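Accelerated cell death 11 (Arabidopsis thaliana, PDB 4NTO) selectively transfers ceramide-1-phosphate and phytoceramide-1-phosphate between membranes, and carries neither ceramide nor galactosylceramide. Local coordinates at residues P33-S38 / R71-I76; A64-L69 / L103-G108; G52-F57 / L154-L159. The protein carries 1 engineered substitution. One frame throughout, in Å; residues are numbered along the deposited sequence.

Contact 1 (P33-S38 / R71-I76); sequences PVTQFS and RASSSI
Ser73 presses its CB into the first turn of helix 34-50, between the side chains of Val34 and Thr35, and so joins the start of one helix to the chain leaving helix 58-72 in the all-helical GLTP fold. The methylene leads: Ser73 CB is 3.4 Å from Thr35 N and 3.7 Å from Val34 CG1. The hydroxyl is turned back over its own main chain (chi1 66°), where Ser73 OG hydrogen-bonds to Val70 O. Val34 divides its two branches between two partners. With CG1 opposite the backbone N (chi1 -169°), that methyl lies against Ser73, while CG2 reaches the main chain further on, 3.6 Å from Ile76 O. CG2 of Ile76 still meets Val34 CG2, while its far end turns off to pack on Val81 and Met82 of helix 79-88. Of the Thr35 side chain, at the exposed border, it is the methyl that touches, CG2 lying 3.7 Å from Ser73 CB. A backbone hydrogen bond between Val34 and Ser77 joins the start of helix 34-50 to the main chain just past Ile76. A water makes a further polar link: an N-H of the opening helical turn has no carbonyl of a preceding turn to meet, and here Thr35 N donates to a water 3.1 Å away. That same water oxygen lies 3.1 Å from Ser73 O and 2.9 Å from Ile76 O.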
loop_
_atom_site.group_PDB
_atom_site.type_symbol
_atom_site.label_atom_id
_atom_site.label_comp_id
_atom_site.label_asym_id
_atom_site.label_seq_id
_atom_site.Cartn_x
_atom_site.Cartn_y
_atom_site.Cartn_z
ATOM N N PRO A 33 -10.026 -8.830 9.857
ATOM C CA PRO A 33 -11.232 -8.924 9.033
ATOM C C PRO A 33 -10.964 -8.335 7.647
ATOM O O PRO A 33 -10.344 -7.263 7.541
ATOM C CB PRO A 33 -12.248 -8.054 9.784
ATOM C CG PRO A 33 -11.625 -7.745 11.144
ATOM C CD PRO A 33 -10.151 -7.819 10.923
ATOM N N VAL A 34 -11.425 -9.025 6.609
ATOM C CA VAL A 34 -11.286 -8.550 5.223
ATOM C C VAL A 34 -12.014 -7.215 4.983
ATOM O O VAL A 34 -11.518 -6.365 4.237
ATOM C CB VAL A 34 -11.768 -9.620 4.209
ATOM C CG1 VAL A 34 -11.388 -9.246 2.767
ATOM C CG2 VAL A 34 -11.162 -10.955 4.560
ATOM N N THR A 35 -13.169 -7.025 5.622
ATOM C CA THR A 35 -13.869 -5.748 5.562
ATOM C C THR A 35 -12.953 -4.596 6.010
ATOM O O THR A 35 -12.725 -3.636 5.276
ATOM C CB THR A 35 -15.104 -5.736 6.473
ATOM O OG1 THR A 35 -14.727 -6.193 7.778
ATOM C CG2 THR A 35 -16.219 -6.628 5.918
ATOM N N GLN A 36 -12.431 -4.708 7.223
ATOM C CA GLN A 36 -11.651 -3.643 7.828
ATOM C C GLN A 36 -10.314 -3.427 7.123
ATOM O O GLN A 36 -9.819 -2.312 7.036
ATOM C CB GLN A 36 -11.415 -3.959 9.308
ATOM C CG GLN A 36 -10.659 -2.912 10.098
ATOM C CD GLN A 36 -10.564 -3.294 11.575
ATOM O OE1 GLN A 36 -11.184 -4.266 12.009
ATOM N NE2 GLN A 36 -9.777 -2.545 12.342
ATOM N N PHE A 37 -9.713 -4.502 6.645
ATOM C CA PHE A 37 -8.428 -4.380 5.985
ATOM C C PHE A 37 -8.616 -3.726 4.620
ATOM O O PHE A 37 -7.842 -2.861 4.224
ATOM C CB PHE A 37 -7.781 -5.754 5.853
ATOM C CG PHE A 37 -6.582 -5.772 4.976
ATOM C CD1 PHE A 37 -5.331 -5.464 5.492
ATOM C CD2 PHE A 37 -6.696 -6.100 3.629
ATOM C CE1 PHE A 37 -4.207 -5.487 4.686
ATOM C CE2 PHE A 37 -5.574 -6.116 2.811
ATOM C CZ PHE A 37 -4.325 -5.817 3.346
ATOM N N SER A 38 -9.671 -4.122 3.916
ATOM C CA SER A 38 -9.922 -3.604 2.581
ATOM C C SER A 38 -10.386 -2.142 2.596
ATOM O O SER A 38 -10.097 -1.381 1.674
ATOM C CB SER A 38 -10.929 -4.496 1.828
ATOM O OG SER A 38 -12.190 -4.513 2.472
ATOM N N ARG A 71 -15.006 -6.844 -2.406
ATOM C CA ARG A 71 -15.983 -7.824 -2.848
ATOM C C ARG A 71 -15.918 -9.071 -1.960
ATOM O O ARG A 71 -16.909 -9.459 -1.349
ATOM C CB ARG A 71 -15.691 -8.180 -4.308
ATOM C CG ARG A 71 -16.633 -9.167 -4.939
ATOM C CD ARG A 71 -17.710 -8.467 -5.747
ATOM N NE ARG A 71 -18.349 -9.379 -6.695
ATOM C CZ ARG A 71 -17.975 -9.531 -7.964
ATOM N NH1 ARG A 71 -16.960 -8.824 -8.455
ATOM N NH2 ARG A 71 -18.621 -10.389 -8.747
ATOM N N ALA A 72 -14.736 -9.671 -1.882
ATOM C CA ALA A 72 -14.470 -10.817 -1.014
ATOM C C ALA A 72 -14.967 -10.666 0.427
ATOM O O ALA A 72 -15.314 -11.661 1.076
ATOM C CB ALA A 72 -12.978 -11.119 -1.004
ATOM N N SER A 73 -14.992 -9.432 0.927
ATOM C CA SER A 73 -15.215 -9.208 2.350
ATOM C C SER A 73 -16.652 -9.459 2.812
ATOM O O SER A 73 -16.907 -9.575 4.008
ATOM C CB SER A 73 -14.806 -7.798 2.743
ATOM O OG SER A 73 -15.658 -6.865 2.122
ATOM N N SER A 74 -17.582 -9.538 1.872
ATOM C CA SER A 74 -18.965 -9.827 2.226
ATOM C C SER A 74 -19.161 -11.299 2.602
ATOM O O SER A 74 -20.019 -11.615 3.417
ATOM C CB SER A 74 -19.908 -9.449 1.089
ATOM O OG SER A 74 -19.734 -10.325 -0.005
ATOM N N SER A 75 -18.360 -12.190 2.023
ATOM C CA SER A 75 -18.517 -13.619 2.272
ATOM C C SER A 75 -17.347 -14.290 2.990
ATOM O O SER A 75 -17.389 -15.484 3.246
ATOM C CB SER A 75 -18.796 -14.356 0.961
ATOM O OG SER A 75 -17.657 -14.364 0.118
ATOM N N ILE A 76 -16.291 -13.548 3.301
ATOM C CA ILE A 76 -15.098 -14.165 3.891
ATOM C C ILE A 76 -14.672 -13.395 5.131
ATOM O O ILE A 76 -14.485 -12.187 5.067
ATOM C CB ILE A 76 -13.935 -14.240 2.875
ATOM C CG1 ILE A 76 -14.369 -15.009 1.619
ATOM C CG2 ILE A 76 -12.685 -14.842 3.513
ATOM C CD1 ILE A 76 -13.251 -15.257 0.617
HETATM O O HOH W 1 -14.763 -9.607 6.250
#

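Contact 2 (A64-L69 / L103-G108). With 1PW ((2S,3R,4E)-2-(acetylamino)-3-hydroxyoctadec-4-en-1-yl dihydrogen phosphate), chain D.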
loop_
_atom_site.group_PDB
_atom_site.type_symbol
_atom_site.label_atom_id
_atom_site.label_comp_id
_atom_site.label_asym_id
_atom_site.label_seq_id
_atom_site.Cartn_x
_atom_site.Cartn_y
_atom_site.Cartn_z
ATOM N N ALA A 64 -7.814 -1.984 -8.461
ATOM C CA ALA A 64 -8.562 -3.181 -8.857
ATOM C C ALA A 64 -8.393 -4.298 -7.836
ATOM O O ALA A 64 -9.288 -5.118 -7.647
ATOM C CB ALA A 64 -8.126 -3.666 -10.234
ATOM N N LYS A 65 -7.245 -4.329 -7.175
ATOM C CA LYS A 65 -6.959 -5.385 -6.224
ATOM C C LYS A 65 -7.748 -5.170 -4.954
ATOM O O LYS A 65 -8.362 -6.103 -4.430
ATOM C CB LYS A 65 -5.465 -5.429 -5.907
ATOM C CG LYS A 65 -4.664 -6.363 -6.778
ATOM C CD LYS A 65 -4.572 -5.899 -8.218
ATOM C CE LYS A 65 -3.930 -6.985 -9.071
ATOM N NZ LYS A 65 -3.944 -6.628 -10.533
ATOM N N VAL A 66 -7.704 -3.944 -4.443
ATOM C CA VAL A 66 -8.488 -3.578 -3.266
ATOM C C VAL A 66 -9.993 -3.835 -3.524
ATOM O O VAL A 66 -10.689 -4.387 -2.672
ATOM C CB VAL A 66 -8.220 -2.098 -2.853
ATOM C CG1 VAL A 66 -9.146 -1.649 -1.737
ATOM C CG2 VAL A 66 -6.758 -1.904 -2.424
ATOM N N ASP A 67 -10.468 -3.428 -4.698
ATOM C CA ASP A 67 -11.852 -3.667 -5.143
ATOM C C ASP A 67 -12.245 -5.139 -4.986
ATOM O O ASP A 67 -13.330 -5.453 -4.506
ATOM C CB ASP A 67 -12.025 -3.279 -6.624
ATOM C CG ASP A 67 -12.092 -1.778 -6.845
ATOM O OD1 ASP A 67 -12.382 -1.034 -5.884
ATOM O OD2 ASP A 67 -11.875 -1.337 -7.992
ATOM N N ASP A 68 -11.357 -6.036 -5.404
ATOM C CA ASP A 68 -11.602 -7.470 -5.273
ATOM C C ASP A 68 -11.694 -7.895 -3.798
ATOM O O ASP A 68 -12.552 -8.710 -3.427
ATOM C CB ASP A 68 -10.534 -8.280 -6.008
ATOM C CG ASP A 68 -10.651 -9.783 -5.752
ATOM O OD1 ASP A 68 -11.615 -10.395 -6.260
ATOM O OD2 ASP A 68 -9.776 -10.359 -5.056
ATOM N N LEU A 69 -10.826 -7.341 -2.954
ATOM C CA LEU A 69 -10.872 -7.676 -1.535
ATOM C C LEU A 69 -12.138 -7.095 -0.893
ATOM O O LEU A 69 -12.682 -7.667 0.047
ATOM C CB LEU A 69 -9.602 -7.207 -0.804
ATOM C CG LEU A 69 -8.244 -7.726 -1.317
ATOM C CD1 LEU A 69 -7.082 -7.278 -0.418
ATOM C CD2 LEU A 69 -8.228 -9.254 -1.495
ATOM N N LEU A 103 -1.216 -10.005 -2.142
ATOM C CA LEU A 103 0.221 -9.824 -2.227
ATOM C C LEU A 103 0.565 -8.488 -2.896
ATOM O O LEU A 103 1.537 -7.820 -2.518
ATOM C CB LEU A 103 0.851 -10.995 -2.980
ATOM C CG LEU A 103 2.365 -11.008 -3.150
ATOM C CD1 LEU A 103 3.069 -10.823 -1.804
ATOM C CD2 LEU A 103 2.804 -12.322 -3.826
ATOM N N ARG A 104 -0.231 -8.106 -3.889
ATOM C CA ARG A 104 0.014 -6.861 -4.611
ATOM C C ARG A 104 -0.458 -5.677 -3.794
ATOM O O ARG A 104 0.126 -4.604 -3.855
ATOM C CB ARG A 104 -0.669 -6.869 -5.972
ATOM C CG ARG A 104 0.162 -7.524 -7.056
ATOM C CD ARG A 104 -0.308 -8.930 -7.366
ATOM N NE ARG A 104 0.492 -9.506 -8.445
ATOM C CZ ARG A 104 1.407 -10.455 -8.283
ATOM N NH1 ARG A 104 2.075 -10.900 -9.326
ATOM N NH2 ARG A 104 1.651 -10.967 -7.086
ATOM N N VAL A 105 -1.520 -5.869 -3.025
ATOM C CA VAL A 105 -1.976 -4.815 -2.129
ATOM C C VAL A 105 -0.890 -4.532 -1.078
ATOM O O VAL A 105 -0.564 -3.384 -0.807
ATOM C CB VAL A 105 -3.343 -5.159 -1.495
ATOM C CG1 VAL A 105 -3.634 -4.254 -0.306
ATOM C CG2 VAL A 105 -4.465 -5.041 -2.541
ATOM N N LYS A 106 -0.320 -5.599 -0.522
ATOM C CA LYS A 106 0.805 -5.523 0.395
ATOM C C LYS A 106 1.943 -4.673 -0.201
ATOM O O LYS A 106 2.479 -3.790 0.474
ATOM C CB LYS A 106 1.289 -6.942 0.735
ATOM C CG LYS A 106 2.265 -7.049 1.920
ATOM C CD LYS A 106 3.697 -6.766 1.548
ATOM C CE LYS A 106 4.125 -7.566 0.342
ATOM N NZ LYS A 106 5.605 -7.793 0.331
ATOM N N ARG A 107 2.299 -4.929 -1.459
ATOM C CA ARG A 107 3.313 -4.117 -2.127
ATOM C C ARG A 107 2.941 -2.630 -2.219
ATOM O O ARG A 107 3.792 -1.752 -2.012
ATOM C CB ARG A 107 3.641 -4.688 -3.510
ATOM C CG ARG A 107 4.292 -6.051 -3.418
ATOM C CD ARG A 107 4.744 -6.596 -4.767
ATOM N NE ARG A 107 5.198 -7.976 -4.615
ATOM C CZ ARG A 107 4.947 -8.954 -5.484
ATOM N NH1 ARG A 107 4.269 -8.709 -6.600
ATOM N NH2 ARG A 107 5.385 -10.178 -5.240
ATOM N N GLY A 108 1.677 -2.351 -2.517
ATOM C CA GLY A 108 1.189 -0.980 -2.532
ATOM C C GLY A 108 1.342 -0.307 -1.169
ATOM O O GLY A 108 1.845 0.811 -1.074
HETATM C CAA 1PW D . -2.663 8.107 -24.203
HETATM C CAJ 1PW D . -1.625 7.347 -23.349
HETATM C CAL 1PW D . -2.151 6.965 -21.920
HETATM C CAN 1PW D . -0.940 6.566 -20.996
HETATM C CAP 1PW D . -1.145 5.160 -20.343
HETATM C CAR 1PW D . -1.475 5.305 -18.820
HETATM C CAT 1PW D . -0.540 4.456 -17.965
HETATM C CAU 1PW D . -0.651 3.000 -18.359
HETATM C CAS 1PW D . -0.074 2.120 -17.246
HETATM C CAQ 1PW D . -0.858 0.794 -17.177
HETATM C CAO 1PW D . -0.188 -0.196 -16.168
HETATM C CAM 1PW D . -0.854 -1.560 -16.335
HETATM C CAK 1PW D . -0.413 -2.553 -15.216
HETATM C CAH 1PW D . -1.323 -3.792 -15.250
HETATM C CAI 1PW D . -1.876 -4.327 -14.105
HETATM C CAZ 1PW D . -2.131 -5.832 -13.987
HETATM O OAE 1PW D . -3.286 -6.202 -14.710
HETATM C CBA 1PW D . -0.918 -6.570 -14.472
HETATM N NAW 1PW D . 0.220 -6.050 -13.796
HETATM C CAY 1PW D . 1.466 -6.082 -14.345
HETATM C CAB 1PW D . 2.445 -5.085 -13.706
HETATM O OAC 1PW D . 1.850 -6.885 -15.356
HETATM C CAV 1PW D . -1.048 -8.042 -14.101
HETATM O OAX 1PW D . -1.571 -8.081 -12.764
HETATM P PBB 1PW D . -0.792 -8.968 -11.662
HETATM O OAF 1PW D . -1.853 -9.350 -10.695
HETATM O OAG 1PW D . -0.406 -10.316 -12.391
HETATM O OAD 1PW D . 0.387 -8.282 -11.045
#
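Val105 offers a single methyl, CG2, to three residues of segment 64-69, and the apolar side of the contact is built round it. Lys65 takes part with the root of its chain, CB standing 3.5 Å from Val105 CG2. Val66 meets the same methyl from a crosswise direction, its CG2 3.9 Å away from Val105 CG2. Leu69 comes tip to tip, with CD1 4.0 Å from Val105 CG2. Further along, the chains of Lys65 and Arg104 pass each other at a slant, Lys65 CG lying 4.1 Å from Arg104 CB.

The polar ends of Lys65 and Arg104 lie beyond this apolar layer and extend to the phosphate of the bound ceramide-1-phosphate. Arg104 NE donates to OAD over 2.9 Å, nearly straight at 167°, and that oxygen sits at the edge of the guanidinium, in its plane. A bend at chi2 (102°) turns the Arg104 chain toward the lipid. Lys65 NZ makes a weak bond of 3.4 Å to OAF, its stronger partner being Met60 O. Arg100 adds a further bond to the lipid; Lys65, Arg100 and Arg104 are all established binders of the phosphorylated lipid, and the engineered Ala61 occupies another position of the site. On the protein side, the C-terminal carboxylate of Trp207 forms salt bridges with Arg104 and Arg107, which probably holds the Arg104 guanidinium in position for the headgroup.

The short helical segments run at 125° to each other with axes 9.4 Å apart at closest approach. Helix 34-50 covers the apolar side: Cys41 touches both Val66 and Val105, and Phe37 packs on Leu69. Helix 173-200 flanks segment 103-108 through Leu103 and Lys106.

Contact 3 (G52-F57 / L154-L159); sequences GIAFKF and LGMYAL. With 1PW ((2S,3R,4E)-2-(acetylamino)-3-hydroxyoctadec-4-en-1-yl dihydrogen phosphate), chain D.
Ala54 and Gly155 bring two main chains to within 3.9 Å, CA to CA, an intimate approach that the bare CA of Gly155 permits. Segment 52-57 is the linker into helix 58-72: Gly52 departs from helical geometry with a positive phi (95°), and a short 3-10 element follows at Ile53 and Ala54. Segment 154-159 runs on from helix 146-155 through a 3-10 stretch at Met156 to Ala158. A water bridges the two, accepting from Ala54 N at 3.1 Å and donating to Gly155 O at 3.0 Å.

Small groups meet around this point. Ala54 CB sits 3.5 Å from Gly155 O, and to one side Ile53 turns its CG2 branch to Ala158 CB, 3.8 Å away. Larger groups meet beyond Ala54. The Met156 chain starts off away from the linker but folds back at chi2 (-64°), carrying its CE methyl to 4.0 Å from Phe55 CZ, the two side chains set aslant. Leu159 approaches the same ring at its edge, with CD2 4.3 Å from Phe55 CE1. Met156 and Leu159 also rest on Ala132 of helix 129-139.

On the lipid side of the linker, Phe57 CB is 3.9 Å from CAO of the sphingoid chain, and Lys56 lies along the same chain; the Phe57 ring makes edge-to-face contacts with His144 and Phe140. Between the segments the side chains that meet are apolar, and the water supplies the polar link between the main chains, which is consistent with close fit, rather than charge, keeping this linker beside the hydrocarbon part of the pocket.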
loop_
_atom_site.group_PDB
_atom_site.type_symbol
_atom_site.label_atom_id
_atom_site.label_comp_id
_atom_site.label_asym_id
_atom_site.label_seq_id
_atom_site.Cartn_x
_atom_site.Cartn_y
_atom_site.Cartn_z
ATOM N N GLY A 52 0.307 11.852 -9.620
ATOM C CA GLY A 52 0.233 12.131 -11.044
ATOM C C GLY A 52 0.394 10.942 -11.966
ATOM O O GLY A 52 0.324 9.781 -11.551
ATOM N N ILE A 53 0.637 11.241 -13.232
ATOM C CA ILE A 53 0.668 10.229 -14.289
ATOM C C ILE A 53 1.683 9.101 -14.040
ATOM O O ILE A 53 1.479 7.970 -14.480
ATOM C CB ILE A 53 0.916 10.899 -15.675
ATOM C CG1 ILE A 53 0.570 9.945 -16.816
ATOM C CG2 ILE A 53 2.340 11.409 -15.777
ATOM C CD1 ILE A 53 -0.884 9.513 -16.832
ATOM N N ALA A 54 2.761 9.412 -13.323
ATOM C CA ALA A 54 3.764 8.416 -12.961
ATOM C C ALA A 54 3.128 7.200 -12.306
ATOM O O ALA A 54 3.529 6.064 -12.578
ATOM C CB ALA A 54 4.791 9.023 -12.030
ATOM N N PHE A 55 2.119 7.432 -11.467
ATOM C CA PHE A 55 1.534 6.348 -10.676
ATOM C C PHE A 55 0.172 5.861 -11.180
ATOM O O PHE A 55 -0.588 5.223 -10.452
ATOM C CB PHE A 55 1.536 6.725 -9.187
ATOM C CG PHE A 55 2.920 6.745 -8.595
ATOM C CD1 PHE A 55 3.739 7.862 -8.740
ATOM C CD2 PHE A 55 3.432 5.619 -7.954
ATOM C CE1 PHE A 55 5.037 7.870 -8.226
ATOM C CE2 PHE A 55 4.723 5.616 -7.434
ATOM C CZ PHE A 55 5.527 6.746 -7.564
ATOM N N LYS A 56 -0.116 6.156 -12.443
ATOM C CA LYS A 56 -1.346 5.712 -13.073
ATOM C C LYS A 56 -1.454 4.186 -13.062
ATOM O O LYS A 56 -2.565 3.643 -12.995
ATOM C CB LYS A 56 -1.427 6.244 -14.499
ATOM C CG LYS A 56 -2.814 6.160 -15.074
ATOM C CD LYS A 56 -3.682 7.265 -14.492
ATOM C CE LYS A 56 -5.021 6.711 -14.073
ATOM N NZ LYS A 56 -5.830 7.728 -13.350
ATOM N N PHE A 57 -0.310 3.496 -13.091
ATOM C CA PHE A 57 -0.302 2.038 -12.996
ATOM C C PHE A 57 -1.071 1.517 -11.789
ATOM O O PHE A 57 -1.507 0.362 -11.772
ATOM C CB PHE A 57 1.131 1.484 -12.959
ATOM C CG PHE A 57 1.837 1.708 -11.653
ATOM C CD1 PHE A 57 1.662 0.824 -10.584
ATOM C CD2 PHE A 57 2.686 2.800 -11.489
ATOM C CE1 PHE A 57 2.297 1.033 -9.377
ATOM C CE2 PHE A 57 3.339 3.011 -10.288
ATOM C CZ PHE A 57 3.148 2.131 -9.223
ATOM N N LEU A 154 9.470 8.271 -16.817
ATOM C CA LEU A 154 9.149 9.448 -17.603
ATOM C C LEU A 154 8.133 10.312 -16.850
ATOM O O LEU A 154 8.270 11.545 -16.770
ATOM C CB LEU A 154 8.597 9.012 -18.958
ATOM C CG LEU A 154 8.990 9.834 -20.184
ATOM C CD1 LEU A 154 8.573 9.109 -21.440
ATOM C CD2 LEU A 154 8.359 11.217 -20.140
ATOM N N GLY A 155 7.126 9.655 -16.274
ATOM C CA GLY A 155 6.118 10.329 -15.479
ATOM C C GLY A 155 6.649 11.042 -14.247
ATOM O O GLY A 155 5.951 11.871 -13.661
ATOM N N MET A 156 7.880 10.738 -13.843
ATOM C CA MET A 156 8.466 11.436 -12.699
ATOM C C MET A 156 8.617 12.948 -12.940
ATOM O O MET A 156 8.656 13.724 -11.998
ATOM C CB MET A 156 9.807 10.819 -12.296
ATOM C CG MET A 156 9.702 9.397 -11.764
ATOM S SD MET A 156 8.758 9.334 -10.229
ATOM C CE MET A 156 8.713 7.573 -9.879
ATOM N N TYR A 157 8.686 13.369 -14.195
ATOM C CA TYR A 157 8.797 14.798 -14.495
ATOM C C TYR A 157 7.477 15.509 -14.225
ATOM O O TYR A 157 7.418 16.738 -14.174
ATOM C CB TYR A 157 9.192 15.014 -15.955
ATOM C CG TYR A 157 10.628 14.681 -16.292
ATOM C CD1 TYR A 157 11.677 15.122 -15.491
ATOM C CD2 TYR A 157 10.934 13.932 -17.425
ATOM C CE1 TYR A 157 12.994 14.821 -15.810
ATOM C CE2 TYR A 157 12.242 13.626 -17.752
ATOM C CZ TYR A 157 13.268 14.071 -16.944
ATOM O OH TYR A 157 14.570 13.762 -17.283
ATOM N N ALA A 158 6.412 14.735 -14.066
ATOM C CA ALA A 158 5.092 15.310 -13.854
ATOM C C ALA A 158 4.672 15.325 -12.384
ATOM O O ALA A 158 3.541 15.690 -12.078
ATOM C CB ALA A 158 4.055 14.565 -14.684
ATOM N N LEU A 159 5.565 14.915 -11.484
ATOM C CA LEU A 159 5.253 14.914 -10.051
ATOM C C LEU A 159 4.919 16.316 -9.602
ATOM O O LEU A 159 5.501 17.284 -10.090
ATOM C CB LEU A 159 6.453 14.436 -9.231
ATOM C CG LEU A 159 6.871 12.965 -9.308
ATOM C CD1 LEU A 159 8.283 12.781 -8.756
ATOM C CD2 LEU A 159 5.872 12.099 -8.546
HETATM C CAA 1PW D . -2.663 8.107 -24.203
HETATM C CAJ 1PW D . -1.625 7.347 -23.349
HETATM C CAL 1PW D . -2.151 6.965 -21.920
HETATM C CAN 1PW D . -0.940 6.566 -20.996
HETATM C CAP 1PW D . -1.145 5.160 -20.343
HETATM C CAR 1PW D . -1.475 5.305 -18.820
HETATM C CAT 1PW D . -0.540 4.456 -17.965
HETATM C CAU 1PW D . -0.651 3.000 -18.359
HETATM C CAS 1PW D . -0.074 2.120 -17.246
HETATM C CAQ 1PW D . -0.858 0.794 -17.177
HETATM C CAO 1PW D . -0.188 -0.196 -16.168
HETATM C CAM 1PW D . -0.854 -1.560 -16.335
HETATM C CAK 1PW D . -0.413 -2.553 -15.216
HETATM C CAH 1PW D . -1.323 -3.792 -15.250
HETATM C CAI 1PW D . -1.876 -4.327 -14.105
HETATM C CAZ 1PW D . -2.131 -5.832 -13.987
HETATM O OAE 1PW D . -3.286 -6.202 -14.710
HETATM C CBA 1PW D . -0.918 -6.570 -14.472
HETATM N NAW 1PW D . 0.220 -6.050 -13.796
HETATM C CAY 1PW D . 1.466 -6.082 -14.345
HETATM C CAB 1PW D . 2.445 -5.085 -13.706
HETATM O OAC 1PW D . 1.850 -6.885 -15.356
HETATM C CAV 1PW D . -1.048 -8.042 -14.101
HETATM O OAX 1PW D . -1.571 -8.081 -12.764
HETATM P PBB 1PW D . -0.792 -8.968 -11.662
HETATM O OAF 1PW D . -1.853 -9.350 -10.695
HETATM O OAG 1PW D . -0.406 -10.316 -12.391
HETATM O OAD 1PW D . 0.387 -8.282 -11.045
HETATM O O HOH W 2 3.517 12.080 -11.935
#

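In the fold
Contacts 1 and 2 are neighbours along helix 58-72, their centres 12 Å apart, and they merge where Phe37 CE2 lies 3.7 Å from Leu69 CD1. Contact 3 stands apart: its centre is 20 Å from that of contact 2 and 31 Å from that of contact 1, with which it lies on opposite sides of the chain's centre. Nearest atoms of contacts 2 and 3 are about 7 Å apart, yet both touch the same lipid, contact 2 at the phosphate and contact 3 along the sphingoid chain. The labour is divided: the helix pair of contact 2 carries the charged end, and the linker of contact 3 borders the hydrocarbon chain.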